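Local coordinates for FMN-dependent nitronate monooxygenase (Shewanella oneidensis, PDB 5LSM), which binds flavin mononucleotide and probably uses it to oxidise propionate 3-nitronate with molecular oxygen, detoxifying the nitronate, at residues G22-A27 with S40-M45; A95-D100 with T309-L314; E127-H132 with K145-K150; N281-E286 with W317-L322. All blocks are in the same frame, centred on the assembly; numbering follows the deposited sequence.

Contact 1: residues G22-A27 with S40-M45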
loop_
_atom_site.group_PDB
_atom_site.type_symbol
_atom_site.label_atom_id
_atom_site.label_comp_id
_atom_site.label_asym_id
_atom_site.label_seq_id
_atom_site.Cartn_x
_atom_site.Cartn_y
_atom_site.Cartn_z
ATOM N N GLY A 22 -11.068 -21.295 5.248
ATOM C CA GLY A 22 -12.031 -21.122 6.316
ATOM C C GLY A 22 -13.323 -20.487 5.862
ATOM O O GLY A 22 -14.299 -20.476 6.600
ATOM N N VAL A 23 -13.330 -19.923 4.663
ATOM C CA VAL A 23 -14.522 -19.288 4.138
ATOM C C VAL A 23 -15.010 -19.984 2.891
ATOM O O VAL A 23 -15.985 -19.558 2.291
ATOM C CB VAL A 23 -14.278 -17.798 3.803
ATOM C CG1 VAL A 23 -14.056 -17.004 5.076
ATOM C CG2 VAL A 23 -13.104 -17.621 2.832
ATOM N N GLN A 24 -14.333 -21.042 2.468
ATOM C CA GLN A 24 -14.491 -21.481 1.104
ATOM C C GLN A 24 -13.954 -22.896 0.832
ATOM O O GLN A 24 -12.921 -23.285 1.366
ATOM C CB GLN A 24 -13.815 -20.439 0.224
ATOM C CG GLN A 24 -13.736 -20.794 -1.225
ATOM C CD GLN A 24 -12.378 -21.316 -1.624
ATOM O OE1 GLN A 24 -11.336 -20.695 -1.348
ATOM N NE2 GLN A 24 -12.385 -22.416 -2.358
ATOM N N GLY A 25 -14.672 -23.648 -0.004
ATOM C CA GLY A 25 -14.237 -24.967 -0.479
ATOM C C GLY A 25 -14.610 -25.290 -1.928
ATOM O O GLY A 25 -14.536 -24.447 -2.801
ATOM N N SER A 26 -14.988 -26.535 -2.180
ATOM C CA SER A 26 -15.222 -27.018 -3.530
ATOM C C SER A 26 -16.228 -26.203 -4.340
ATOM O O SER A 26 -16.068 -26.046 -5.568
ATOM C CB SER A 26 -15.681 -28.480 -3.490
ATOM O OG SER A 26 -16.657 -28.706 -2.479
ATOM N N ALA A 27 -17.308 -25.749 -3.705
ATOM C CA ALA A 27 -18.406 -25.140 -4.481
ATOM C C ALA A 27 -17.984 -23.826 -5.176
ATOM O O ALA A 27 -18.408 -23.549 -6.317
ATOM C CB ALA A 27 -19.646 -24.940 -3.621
ATOM N N SER A 40 -9.907 -22.457 -6.817
ATOM C CA SER A 40 -8.866 -22.761 -5.855
ATOM C C SER A 40 -9.440 -23.383 -4.594
ATOM O O SER A 40 -10.435 -22.886 -4.043
ATOM C CB SER A 40 -8.101 -21.491 -5.476
ATOM O OG SER A 40 -7.491 -20.898 -6.607
ATOM N N LEU A 41 -8.810 -24.478 -4.151
ATOM C CA LEU A 41 -9.157 -25.138 -2.894
ATOM C C LEU A 41 -8.089 -24.805 -1.855
ATOM O O LEU A 41 -6.918 -25.169 -2.019
ATOM C CB LEU A 41 -9.269 -26.662 -3.087
ATOM C CG LEU A 41 -9.625 -27.482 -1.836
ATOM C CD1 LEU A 41 -10.969 -27.100 -1.262
ATOM C CD2 LEU A 41 -9.594 -28.983 -2.096
ATOM N N PRO A 42 -8.465 -24.013 -0.841
ATOM C CA PRO A 42 -7.555 -23.795 0.285
ATOM C C PRO A 42 -7.447 -25.062 1.131
ATOM O O PRO A 42 -8.467 -25.601 1.545
ATOM C CB PRO A 42 -8.229 -22.666 1.065
ATOM C CG PRO A 42 -9.691 -22.786 0.747
ATOM C CD PRO A 42 -9.799 -23.415 -0.613
ATOM N N CYS A 43 -6.228 -25.569 1.303
ATOM C CA CYS A 43 -6.006 -26.817 2.048
ATOM C C CYS A 43 -5.322 -26.663 3.394
ATOM O O CYS A 43 -5.154 -27.638 4.091
ATOM C CB CYS A 43 -5.213 -27.801 1.197
ATOM S SG CYS A 43 -6.082 -28.173 -0.324
ATOM N N ALA A 44 -4.980 -25.444 3.797
ATOM C CA ALA A 44 -4.204 -25.253 5.026
ATOM C C ALA A 44 -4.896 -25.834 6.275
ATOM O O ALA A 44 -4.225 -26.289 7.198
ATOM C CB ALA A 44 -3.885 -23.773 5.230
ATOM N N MET A 45 -6.222 -25.773 6.326
ATOM C CA MET A 45 -6.957 -26.226 7.506
ATOM C C MET A 45 -7.644 -27.597 7.348
ATOM O O MET A 45 -8.450 -27.971 8.187
ATOM C CB MET A 45 -8.030 -25.204 7.876
ATOM C CG MET A 45 -7.515 -23.806 8.129
ATOM S SD MET A 45 -8.883 -22.669 8.416
ATOM C CE MET A 45 -8.006 -21.338 9.237
#

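Contact 2: residues A95-D100 with T309-L314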
loop_
_atom_site.group_PDB
_atom_site.type_symbol
_atom_site.label_atom_id
_atom_site.label_comp_id
_atom_site.label_asym_id
_atom_site.label_seq_id
_atom_site.Cartn_x
_atom_site.Cartn_y
_atom_site.Cartn_z
ATOM N N ALA A 95 -12.591 -13.501 31.724
ATOM C CA ALA A 95 -13.497 -13.062 32.780
ATOM C C ALA A 95 -14.786 -12.415 32.229
ATOM O O ALA A 95 -15.890 -12.781 32.609
ATOM C CB ALA A 95 -12.771 -12.097 33.712
ATOM N N GLU A 96 -14.639 -11.419 31.367
ATOM C CA GLU A 96 -15.799 -10.726 30.809
ATOM C C GLU A 96 -16.785 -11.734 30.215
ATOM O O GLU A 96 -17.945 -11.777 30.597
ATOM C CB GLU A 96 -15.347 -9.703 29.764
ATOM C CG GLU A 96 -16.476 -9.098 28.948
ATOM C CD GLU A 96 -16.009 -7.989 28.035
ATOM O OE1 GLU A 96 -14.788 -7.727 28.011
ATOM O OE2 GLU A 96 -16.865 -7.377 27.350
ATOM N N PHE A 97 -16.270 -12.645 29.411
ATOM C CA PHE A 97 -17.101 -13.577 28.656
ATOM C C PHE A 97 -17.326 -14.916 29.384
ATOM O O PHE A 97 -17.916 -15.840 28.813
ATOM C CB PHE A 97 -16.463 -13.837 27.275
ATOM C CG PHE A 97 -16.600 -12.689 26.322
ATOM C CD1 PHE A 97 -15.630 -11.691 26.266
ATOM C CD2 PHE A 97 -17.681 -12.617 25.453
ATOM C CE1 PHE A 97 -15.753 -10.630 25.384
ATOM C CE2 PHE A 97 -17.820 -11.546 24.582
ATOM C CZ PHE A 97 -16.852 -10.552 24.551
ATOM N N ASN A 98 -16.835 -15.032 30.619
ATOM C CA ASN A 98 -17.042 -16.235 31.431
ATOM C C ASN A 98 -16.558 -17.505 30.727
ATOM O O ASN A 98 -17.295 -18.478 30.599
ATOM C CB ASN A 98 -18.520 -16.372 31.811
ATOM C CG ASN A 98 -18.734 -17.157 33.105
ATOM O OD1 ASN A 98 -17.805 -17.733 33.682
ATOM N ND2 ASN A 98 -19.972 -17.178 33.566
ATOM N N LEU A 99 -15.307 -17.490 30.286
ATOM C CA LEU A 99 -14.745 -18.605 29.536
ATOM C C LEU A 99 -13.620 -19.241 30.303
ATOM O O LEU A 99 -12.743 -18.551 30.811
ATOM C CB LEU A 99 -14.217 -18.127 28.191
ATOM C CG LEU A 99 -15.311 -17.841 27.179
ATOM C CD1 LEU A 99 -14.804 -16.866 26.131
ATOM C CD2 LEU A 99 -15.807 -19.138 26.548
ATOM N N ASP A 100 -13.619 -20.569 30.310
ATOM C CA ASP A 100 -12.558 -21.369 30.912
ATOM C C ASP A 100 -11.752 -22.012 29.779
ATOM O O ASP A 100 -12.161 -23.044 29.246
ATOM C CB ASP A 100 -13.191 -22.439 31.825
ATOM C CG ASP A 100 -12.181 -23.431 32.385
ATOM O OD1 ASP A 100 -10.962 -23.258 32.155
ATOM O OD2 ASP A 100 -12.624 -24.403 33.048
ATOM N N THR A 309 -15.692 -17.676 19.501
ATOM C CA THR A 309 -16.928 -18.447 19.535
ATOM C C THR A 309 -17.975 -17.794 20.409
ATOM O O THR A 309 -19.127 -17.636 19.991
ATOM C CB THR A 309 -16.689 -19.858 20.078
ATOM O OG1 THR A 309 -15.703 -20.502 19.274
ATOM C CG2 THR A 309 -17.997 -20.675 20.073
ATOM N N ALA A 310 -17.572 -17.444 21.631
ATOM C CA ALA A 310 -18.472 -16.810 22.603
ATOM C C ALA A 310 -19.003 -15.481 22.088
ATOM O O ALA A 310 -20.187 -15.190 22.228
ATOM C CB ALA A 310 -17.756 -16.590 23.931
ATOM N N ALA A 311 -18.119 -14.647 21.542
ATOM C CA ALA A 311 -18.511 -13.289 21.179
ATOM C C ALA A 311 -19.362 -13.297 19.906
ATOM O O ALA A 311 -20.361 -12.581 19.822
ATOM C CB ALA A 311 -17.282 -12.406 21.022
ATOM N N GLU A 312 -19.033 -14.196 18.977
ATOM C CA GLU A 312 -19.878 -14.419 17.786
ATOM C C GLU A 312 -21.261 -14.929 18.176
ATOM O O GLU A 312 -22.253 -14.426 17.682
ATOM C CB GLU A 312 -19.218 -15.383 16.777
ATOM C CG GLU A 312 -18.087 -14.747 15.977
ATOM C CD GLU A 312 -17.555 -15.627 14.850
ATOM O OE1 GLU A 312 -18.237 -16.596 14.460
ATOM O OE2 GLU A 312 -16.458 -15.324 14.326
ATOM N N ARG A 313 -21.335 -15.860 19.125
ATOM C CA ARG A 313 -22.639 -16.363 19.571
ATOM C C ARG A 313 -23.553 -15.221 20.054
ATOM O O ARG A 313 -24.751 -15.253 19.812
ATOM C CB ARG A 313 -22.491 -17.440 20.655
ATOM N N LEU A 314 -22.965 -14.171 20.628
ATOM C CA LEU A 314 -23.727 -12.991 21.042
ATOM C C LEU A 314 -23.781 -11.913 19.966
ATOM O O LEU A 314 -24.155 -10.782 20.244
ATOM C CB LEU A 314 -23.119 -12.392 22.306
ATOM C CG LEU A 314 -22.930 -13.339 23.492
ATOM C CD1 LEU A 314 -22.033 -12.697 24.540
ATOM C CD2 LEU A 314 -24.269 -13.723 24.103
#

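Contact 3: residues E127-H132 with K145-K150. With FMN (flavin mononucleotide), chain I.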
loop_
_atom_site.group_PDB
_atom_site.type_symbol
_atom_site.label_atom_id
_atom_site.label_comp_id
_atom_site.label_asym_id
_atom_site.label_seq_id
_atom_site.Cartn_x
_atom_site.Cartn_y
_atom_site.Cartn_z
ATOM N N GLU A 127 -3.808 -29.310 -11.549
ATOM C CA GLU A 127 -3.209 -28.532 -12.612
ATOM C C GLU A 127 -2.271 -27.493 -12.018
ATOM O O GLU A 127 -1.153 -27.285 -12.498
ATOM C CB GLU A 127 -4.301 -27.883 -13.466
ATOM C CG GLU A 127 -5.117 -28.890 -14.292
ATOM C CD GLU A 127 -6.013 -29.802 -13.440
ATOM O OE1 GLU A 127 -6.410 -29.408 -12.312
ATOM O OE2 GLU A 127 -6.335 -30.917 -13.898
ATOM N N VAL A 128 -2.681 -26.881 -10.916
ATOM C CA VAL A 128 -1.745 -26.056 -10.190
ATOM C C VAL A 128 -1.775 -26.282 -8.691
ATOM O O VAL A 128 -2.804 -26.652 -8.120
ATOM C CB VAL A 128 -1.785 -24.539 -10.596
ATOM C CG1 VAL A 128 -2.518 -24.303 -11.912
ATOM C CG2 VAL A 128 -2.340 -23.672 -9.495
ATOM N N VAL A 129 -0.583 -26.178 -8.105
ATOM C CA VAL A 129 -0.365 -26.235 -6.679
ATOM C C VAL A 129 0.270 -24.895 -6.241
ATOM O O VAL A 129 1.316 -24.472 -6.762
ATOM C CB VAL A 129 0.615 -27.372 -6.339
ATOM C CG1 VAL A 129 0.970 -27.362 -4.860
ATOM C CG2 VAL A 129 0.044 -28.718 -6.747
ATOM N N SER A 130 -0.392 -24.210 -5.325
ATOM C CA SER A 130 0.061 -22.913 -4.903
ATOM C C SER A 130 0.510 -23.065 -3.470
ATOM O O SER A 130 0.001 -23.914 -2.748
ATOM C CB SER A 130 -1.060 -21.866 -5.032
ATOM O OG SER A 130 -2.226 -22.278 -4.326
ATOM N N PHE A 131 1.478 -22.248 -3.071
ATOM C CA PHE A 131 2.007 -22.285 -1.717
ATOM C C PHE A 131 1.978 -20.883 -1.152
ATOM O O PHE A 131 2.185 -19.922 -1.888
ATOM C CB PHE A 131 3.445 -22.829 -1.706
ATOM C CG PHE A 131 3.524 -24.300 -1.913
ATOM C CD1 PHE A 131 3.064 -25.168 -0.941
ATOM C CD2 PHE A 131 3.960 -24.818 -3.111
ATOM C CE1 PHE A 131 3.074 -26.531 -1.147
ATOM C CE2 PHE A 131 4.009 -26.186 -3.307
ATOM C CZ PHE A 131 3.565 -27.043 -2.322
ATOM N N HIS A 132 1.655 -20.781 0.136
ATOM C CA HIS A 132 1.864 -19.562 0.925
ATOM C C HIS A 132 3.065 -19.715 1.888
ATOM O O HIS A 132 3.261 -20.778 2.499
ATOM C CB HIS A 132 0.594 -19.268 1.728
ATOM C CG HIS A 132 0.209 -17.827 1.757
ATOM N ND1 HIS A 132 0.072 -17.071 0.617
ATOM C CD2 HIS A 132 -0.143 -17.022 2.787
ATOM C CE1 HIS A 132 -0.337 -15.859 0.939
ATOM N NE2 HIS A 132 -0.455 -15.796 2.253
ATOM N N LYS A 145 6.036 -31.557 -9.461
ATOM C CA LYS A 145 6.239 -31.235 -10.878
ATOM C C LYS A 145 6.013 -32.474 -11.738
ATOM O O LYS A 145 5.656 -32.367 -12.897
ATOM C CB LYS A 145 7.656 -30.716 -11.125
ATOM C CG LYS A 145 7.986 -29.399 -10.442
ATOM C CD LYS A 145 7.880 -28.221 -11.396
ATOM C CE LYS A 145 8.306 -26.919 -10.726
ATOM N NZ LYS A 145 9.751 -26.643 -10.938
ATOM N N SER A 146 6.268 -33.646 -11.161
ATOM C CA SER A 146 6.197 -34.896 -11.885
ATOM C C SER A 146 4.767 -35.412 -12.021
ATOM O O SER A 146 4.539 -36.437 -12.655
ATOM C CB SER A 146 7.061 -35.947 -11.194
ATOM O OG SER A 146 6.373 -36.508 -10.106
ATOM N N TRP A 147 3.810 -34.701 -11.428
ATOM C CA TRP A 147 2.386 -34.879 -11.743
ATOM C C TRP A 147 1.950 -34.086 -12.972
ATOM O O TRP A 147 0.826 -34.222 -13.419
ATOM C CB TRP A 147 1.516 -34.432 -10.578
ATOM C CG TRP A 147 1.872 -35.024 -9.284
ATOM C CD1 TRP A 147 2.408 -36.250 -9.068
ATOM C CD2 TRP A 147 1.661 -34.442 -7.994
ATOM N NE1 TRP A 147 2.540 -36.477 -7.726
ATOM C CE2 TRP A 147 2.085 -35.384 -7.041
ATOM C CE3 TRP A 147 1.147 -33.214 -7.553
ATOM C CZ2 TRP A 147 2.034 -35.137 -5.673
ATOM C CZ3 TRP A 147 1.075 -32.973 -6.204
ATOM C CH2 TRP A 147 1.535 -33.923 -5.271
ATOM N N GLY A 148 2.812 -33.227 -13.487
ATOM C CA GLY A 148 2.403 -32.252 -14.495
ATOM C C GLY A 148 1.985 -30.906 -13.914
ATOM O O GLY A 148 1.762 -29.950 -14.661
ATOM N N SER A 149 1.886 -30.831 -12.582
ATOM C CA SER A 149 1.364 -29.653 -11.891
ATOM C C SER A 149 2.291 -28.474 -12.088
ATOM O O SER A 149 3.503 -28.623 -12.055
ATOM C CB SER A 149 1.240 -29.925 -10.407
ATOM O OG SER A 149 0.473 -31.083 -10.171
ATOM N N LYS A 150 1.717 -27.316 -12.378
ATOM C CA LYS A 150 2.467 -26.074 -12.306
ATOM C C LYS A 150 2.503 -25.648 -10.868
ATOM O O LYS A 150 1.525 -25.816 -10.139
ATOM C CB LYS A 150 1.799 -24.974 -13.138
ATOM C CG LYS A 150 1.553 -25.348 -14.578
ATOM C CD LYS A 150 2.852 -25.637 -15.310
ATOM C CE LYS A 150 2.579 -26.198 -16.702
ATOM N NZ LYS A 150 1.824 -27.487 -16.604
HETATM N N1 FMN I . -3.781 -17.096 0.533
HETATM C C2 FMN I . -3.304 -18.370 0.632
HETATM O O2 FMN I . -2.241 -18.676 0.035
HETATM N N3 FMN I . -3.922 -19.316 1.370
HETATM C C4 FMN I . -5.053 -19.057 2.045
HETATM O O4 FMN I . -5.616 -19.925 2.734
HETATM C C4A FMN I . -5.614 -17.693 1.986
HETATM N N5 FMN I . -6.752 -17.398 2.617
HETATM C C5A FMN I . -7.314 -16.182 2.516
HETATM C C6 FMN I . -8.516 -15.965 3.184
HETATM C C7 FMN I . -9.151 -14.742 3.109
HETATM C C7M FMN I . -10.435 -14.553 3.874
HETATM C C8 FMN I . -8.533 -13.646 2.308
HETATM C C8M FMN I . -9.223 -12.301 2.237
HETATM C C9 FMN I . -7.320 -13.857 1.637
HETATM C C9A FMN I . -6.671 -15.101 1.710
HETATM N N10 FMN I . -5.457 -15.406 1.017
HETATM C C10 FMN I . -4.909 -16.698 1.163
HETATM C "C1'" FMN I . -4.722 -14.406 0.221
HETATM C "C2'" FMN I . -5.206 -14.368 -1.218
HETATM O "O2'" FMN I . -4.601 -15.456 -1.942
HETATM C "C3'" FMN I . -4.848 -13.034 -1.888
HETATM O "O3'" FMN I . -3.481 -12.709 -1.613
HETATM C "C4'" FMN I . -5.692 -11.849 -1.415
HETATM O "O4'" FMN I . -7.055 -12.196 -1.138
HETATM C "C5'" FMN I . -5.628 -10.768 -2.481
HETATM O "O5'" FMN I . -6.232 -9.556 -2.036
HETATM P P FMN I . -7.812 -9.260 -2.115
HETATM O O1P FMN I . -8.346 -9.951 -3.350
HETATM O O2P FMN I . -7.859 -7.756 -2.190
HETATM O O3P FMN I . -8.299 -9.845 -0.837
HETATM O O HOH W 1 -0.384 -28.227 -14.984
#

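Contact 4: residues N281-E286 with W317-L322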
loop_
_atom_site.group_PDB
_atom_site.type_symbol
_atom_site.label_atom_id
_atom_site.label_comp_id
_atom_site.label_asym_id
_atom_site.label_seq_id
_atom_site.Cartn_x
_atom_site.Cartn_y
_atom_site.Cartn_z
ATOM N N ASN A 281 -11.240 -4.513 14.566
ATOM C CA ASN A 281 -12.200 -4.765 15.633
ATOM C C ASN A 281 -11.644 -4.416 17.028
ATOM O O ASN A 281 -10.534 -3.878 17.146
ATOM C CB ASN A 281 -12.736 -6.210 15.566
ATOM C CG ASN A 281 -11.635 -7.280 15.565
ATOM O OD1 ASN A 281 -10.594 -7.129 16.160
ATOM N ND2 ASN A 281 -11.929 -8.403 14.959
ATOM N N ARG A 282 -12.457 -4.623 18.067
ATOM C CA ARG A 282 -12.101 -4.217 19.428
ATOM C C ARG A 282 -10.789 -4.872 19.848
ATOM O O ARG A 282 -9.896 -4.215 20.414
ATOM C CB ARG A 282 -13.220 -4.612 20.412
ATOM C CG ARG A 282 -12.936 -4.301 21.887
ATOM C CD ARG A 282 -13.968 -4.975 22.786
ATOM N NE ARG A 282 -13.597 -4.975 24.200
ATOM C CZ ARG A 282 -14.163 -5.756 25.126
ATOM N NH1 ARG A 282 -15.133 -6.600 24.792
ATOM N NH2 ARG A 282 -13.730 -5.727 26.387
ATOM N N PHE A 283 -10.689 -6.173 19.590
ATOM C CA PHE A 283 -9.520 -6.942 19.996
ATOM C C PHE A 283 -8.254 -6.308 19.382
ATOM O O PHE A 283 -7.297 -6.009 20.096
ATOM C CB PHE A 283 -9.700 -8.419 19.593
ATOM C CG PHE A 283 -8.609 -9.338 20.081
ATOM C CD1 PHE A 283 -8.098 -9.230 21.370
ATOM C CD2 PHE A 283 -8.119 -10.332 19.258
ATOM C CE1 PHE A 283 -7.097 -10.076 21.811
ATOM C CE2 PHE A 283 -7.103 -11.162 19.681
ATOM C CZ PHE A 283 -6.590 -11.034 20.958
ATOM N N MET A 284 -8.320 -5.946 18.102
ATOM C CA MET A 284 -7.170 -5.334 17.446
ATOM C C MET A 284 -6.898 -3.936 17.994
ATOM O O MET A 284 -5.738 -3.576 18.227
ATOM C CB MET A 284 -7.367 -5.262 15.940
ATOM C CG MET A 284 -7.502 -6.606 15.239
ATOM S SD MET A 284 -8.163 -6.361 13.579
ATOM C CE MET A 284 -9.214 -7.805 13.405
ATOM N N ALA A 285 -7.952 -3.149 18.201
ATOM C CA ALA A 285 -7.791 -1.793 18.729
ATOM C C ALA A 285 -7.201 -1.774 20.154
ATOM O O ALA A 285 -6.387 -0.908 20.469
ATOM C CB ALA A 285 -9.104 -1.045 18.688
ATOM N N GLU A 286 -7.559 -2.754 20.986
ATOM C CA GLU A 286 -7.179 -2.725 22.409
ATOM C C GLU A 286 -5.864 -3.422 22.654
ATOM O O GLU A 286 -5.156 -3.061 23.573
ATOM C CB GLU A 286 -8.262 -3.361 23.293
ATOM C CG GLU A 286 -9.537 -2.542 23.359
ATOM C CD GLU A 286 -10.636 -3.226 24.154
ATOM O OE1 GLU A 286 -10.422 -4.362 24.623
ATOM O OE2 GLU A 286 -11.734 -2.641 24.283
ATOM N N TRP A 317 -18.688 -9.052 16.554
ATOM C CA TRP A 317 -17.546 -9.452 15.740
ATOM C C TRP A 317 -16.203 -9.082 16.384
ATOM O O TRP A 317 -15.159 -9.197 15.748
ATOM C CB TRP A 317 -17.677 -8.940 14.287
ATOM C CG TRP A 317 -17.688 -7.431 14.055
ATOM C CD1 TRP A 317 -16.742 -6.540 14.447
ATOM C CD2 TRP A 317 -18.590 -6.695 13.200
ATOM N NE1 TRP A 317 -17.035 -5.284 13.956
ATOM C CE2 TRP A 317 -18.153 -5.360 13.175
ATOM C CE3 TRP A 317 -19.735 -7.036 12.482
ATOM C CZ2 TRP A 317 -18.839 -4.356 12.495
ATOM C CZ3 TRP A 317 -20.423 -6.031 11.804
ATOM C CH2 TRP A 317 -19.966 -4.709 11.817
ATOM N N ASP A 318 -16.232 -8.821 17.695
ATOM C CA ASP A 318 -15.099 -8.228 18.432
ATOM C C ASP A 318 -13.853 -9.119 18.486
ATOM O O ASP A 318 -12.754 -8.621 18.677
ATOM C CB ASP A 318 -15.515 -7.855 19.880
ATOM C CG ASP A 318 -16.610 -6.755 19.936
ATOM O OD1 ASP A 318 -17.199 -6.435 18.879
ATOM O OD2 ASP A 318 -16.908 -6.242 21.045
ATOM N N PHE A 319 -14.015 -10.431 18.356
ATOM C CA PHE A 319 -12.870 -11.339 18.470
ATOM C C PHE A 319 -12.739 -12.243 17.239
ATOM O O PHE A 319 -12.263 -13.367 17.334
ATOM C CB PHE A 319 -12.970 -12.163 19.768
ATOM C CG PHE A 319 -12.772 -11.348 21.013
ATOM C CD1 PHE A 319 -11.504 -11.150 21.532
ATOM C CD2 PHE A 319 -13.836 -10.682 21.593
ATOM C CE1 PHE A 319 -11.307 -10.341 22.633
ATOM C CE2 PHE A 319 -13.652 -9.864 22.691
ATOM C CZ PHE A 319 -12.387 -9.699 23.215
ATOM N N SER A 320 -13.151 -11.736 16.080
ATOM C CA SER A 320 -13.130 -12.529 14.855
ATOM C C SER A 320 -11.986 -12.088 13.922
ATOM O O SER A 320 -11.705 -10.899 13.804
ATOM C CB SER A 320 -14.465 -12.413 14.130
ATOM O OG SER A 320 -15.520 -12.975 14.891
ATOM N N PRO A 321 -11.327 -13.051 13.257
ATOM C CA PRO A 321 -10.460 -12.739 12.130
ATOM C C PRO A 321 -11.273 -12.415 10.868
ATOM O O PRO A 321 -11.739 -13.311 10.167
ATOM C CB PRO A 321 -9.655 -14.026 11.953
ATOM C CG PRO A 321 -10.601 -15.094 12.366
ATOM C CD PRO A 321 -11.371 -14.499 13.526
ATOM N N LEU A 322 -11.457 -11.129 10.604
ATOM C CA LEU A 322 -12.337 -10.684 9.553
ATOM C C LEU A 322 -11.484 -10.342 8.340
ATOM O O LEU A 322 -11.302 -9.186 7.999
ATOM C CB LEU A 322 -13.105 -9.455 10.029
ATOM C CG LEU A 322 -14.049 -9.614 11.218
ATOM C CD1 LEU A 322 -14.462 -8.241 11.720
ATOM C CD2 LEU A 322 -15.276 -10.406 10.795
#

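Contact 1: residues G22-A27 with S40-M45
The carboxamide of Gln-24 reaches over to strand 39-42 and bonds to its backbone. NE2 donates to the carbonyl of Ser-40, 2.6 Å from NE2 to O, and approaches that oxygen almost in line with its C=O bond, at 163°. The same nitrogen gives its other hydrogen to Gly-25 O at 3.0 Å, so both N-H groups of the amide are engaged. CG lies opposite the backbone N (chi1 173°) and the chain then bends at chi2, which swings the amide from the loop onto the strand. There it lies across the ring of Pro-42, with OE1 3.2 Å from CD of Pro-42; this oxygen also accepts from the backbone N of Met-20, so the amide is held at both ends and its rotation is fixed. Further along, the CD1 branch of Leu-41 rests on the backbone of Gly-25, 4.0 Å from CA. At the exposed end, SD of Met-45 lies 4.1 Å from the backbone N of Gly-22. In the next shell, the hydroxyl of Ser-40 bonds to Gln-17 and Asn-67, while Pro-42 packs on Pro-19 and Ala-21. Gly-25 is the N-cap residue of helix 26-35, which leads into strand 39-42: this is the first beta-alpha-beta crossover of the TIM barrel, beside the FMN site to which Ala-21 and Asn-69 belong.

Contact 2: residues A95-D100 with T309-L314
The end of helix 91-97 and the turn after it lie against the last turn of helix 301-313, with the CA atoms of Phe-97 and Ala-310 7.0 Å apart. Asn-98, with positive phi, ends the first helix in a Schellman motif; Phe-97, just before it, and Leu-99, just after and extended, both point at the second helix. Between the two segments the contact is purely apolar. The CE2 corner of the Phe-97 ring approaches the methyl of Ala-311, 3.7 Å from CE2 to CB, and CD1 of Leu-314 stands further off, 4.4 Å from CE2. Leu-99 brings both of its methyls to Ala-310, whose CB is 3.7 Å from CD1 and 4.1 Å from CD2. The small alanines let the larger side chains come close to the helix surface. Leu-307, further back on helix 301-313, also touches Phe-97 and Leu-99, and the ring of Phe-319 meets that of Phe-97 nearly at right angles. The contact therefore joins helix 91-97 to helix 301-313 at the surface, its centre about 27 Å from the centre of the chain.

Contact 3: residues E127-H132 with K145-K150
Strand 128-132 begins alongside the start of strand 150-155 as a parallel pair, Val-128 opposite Lys-150, their CA atoms 4.7 Å apart. Two backbone bonds set this register: Lys-150 N donates to Glu-127 O at 2.9 Å, and Val-129 N to Lys-150 O at 3.0 Å. Among the side chains, CG2 of Val-129 lies 4.0 Å from CB of Ser-149 and meets the edge of the Trp-147 indole at CZ3. The Lys-150 chain bends at chi2 and again at chi4, which curls NZ back to the carbonyl of Gly-148, 3.1 Å from NZ to O. A water ties this hook to the strand, accepting from NZ and donating to Gly-148 O and Glu-127 O. At the far end of the strand O2 of FMN lies over one face of the His-132 ring, toward its rim, 2.9 Å from ND1; NE2 of His-132 is hydrogen-bonded to the carbonyl O of His-182. Helix 138-145 links the two strands in a beta-alpha-beta unit of the TIM barrel, whose cofactor lies at the C-terminal ends of its strands.

Contact 4: residues N281-E286 with W317-L322
Asn-281 caps the N-terminus of helix 282-287 and its amide at the same time reaches the loop 317-322. OD1 accepts from the backbone N of Met-284, 3.2 Å between the two, a capping bond that satisfies an N-H of the first helical turn. ND2 turns the other way and donates to Ser-320 O at 2.8 Å, although the angle at the hydrogen, 118°, makes this bond weak. CG sits between the backbone N and the carbonyl carbon (chi1 54°), a rotamer that curls the amide back to the helix start. A second weak bond runs from the N of Phe-283 to Asp-318 O at 3.3 Å, giving another N-H of the first turn an acceptor from the loop. Arg-282 is extended from CG to NE. Its NE forms a salt bridge with OE2 of Glu-286, 3.0 Å away and near the guanidinium plane, while NH2 pairs with Glu-96 on helix 91-97. Asp-318 lies close by, but its carboxylate stands perpendicular to the guanidinium and beyond salt-bridge range. The hydroxyl of Ser-320 is taken by Glu-312. The apolar side belongs to two rings: Phe-283 and Phe-319 meet obliquely, planes 36° apart, and Phe-271 adds an edge-to-face partner to Phe-283. Between Phe-283 and Phe-319 the closest atoms are CD1 and CE1, 3.6 Å apart.

Contacts 1 and 3 both reach the parallel sheet of the barrel, their centres 16 Å apart, with strand 66-71 lying between strands 39-42 and 128-132. Contacts 2 and 4 belong instead to the helices and loops beside the barrel. Their centres are 13 Å apart and they touch, Phe-319 of contact 4 packing against Phe-97 and Ala-311 of contact 2. Along the chain contact 1 closes before the others open, contact 3 falls between the two segments of contact 2, and the segments of contacts 2 and 4 alternate, interlocking helices 91-97, 282-287 and 301-313. Contacts 2 and 3 are 41 Å apart, centre to centre. The FMN pocket is bordered by contact 1 and reached by His-132 of contact 3, whereas contact 2 is remote from it.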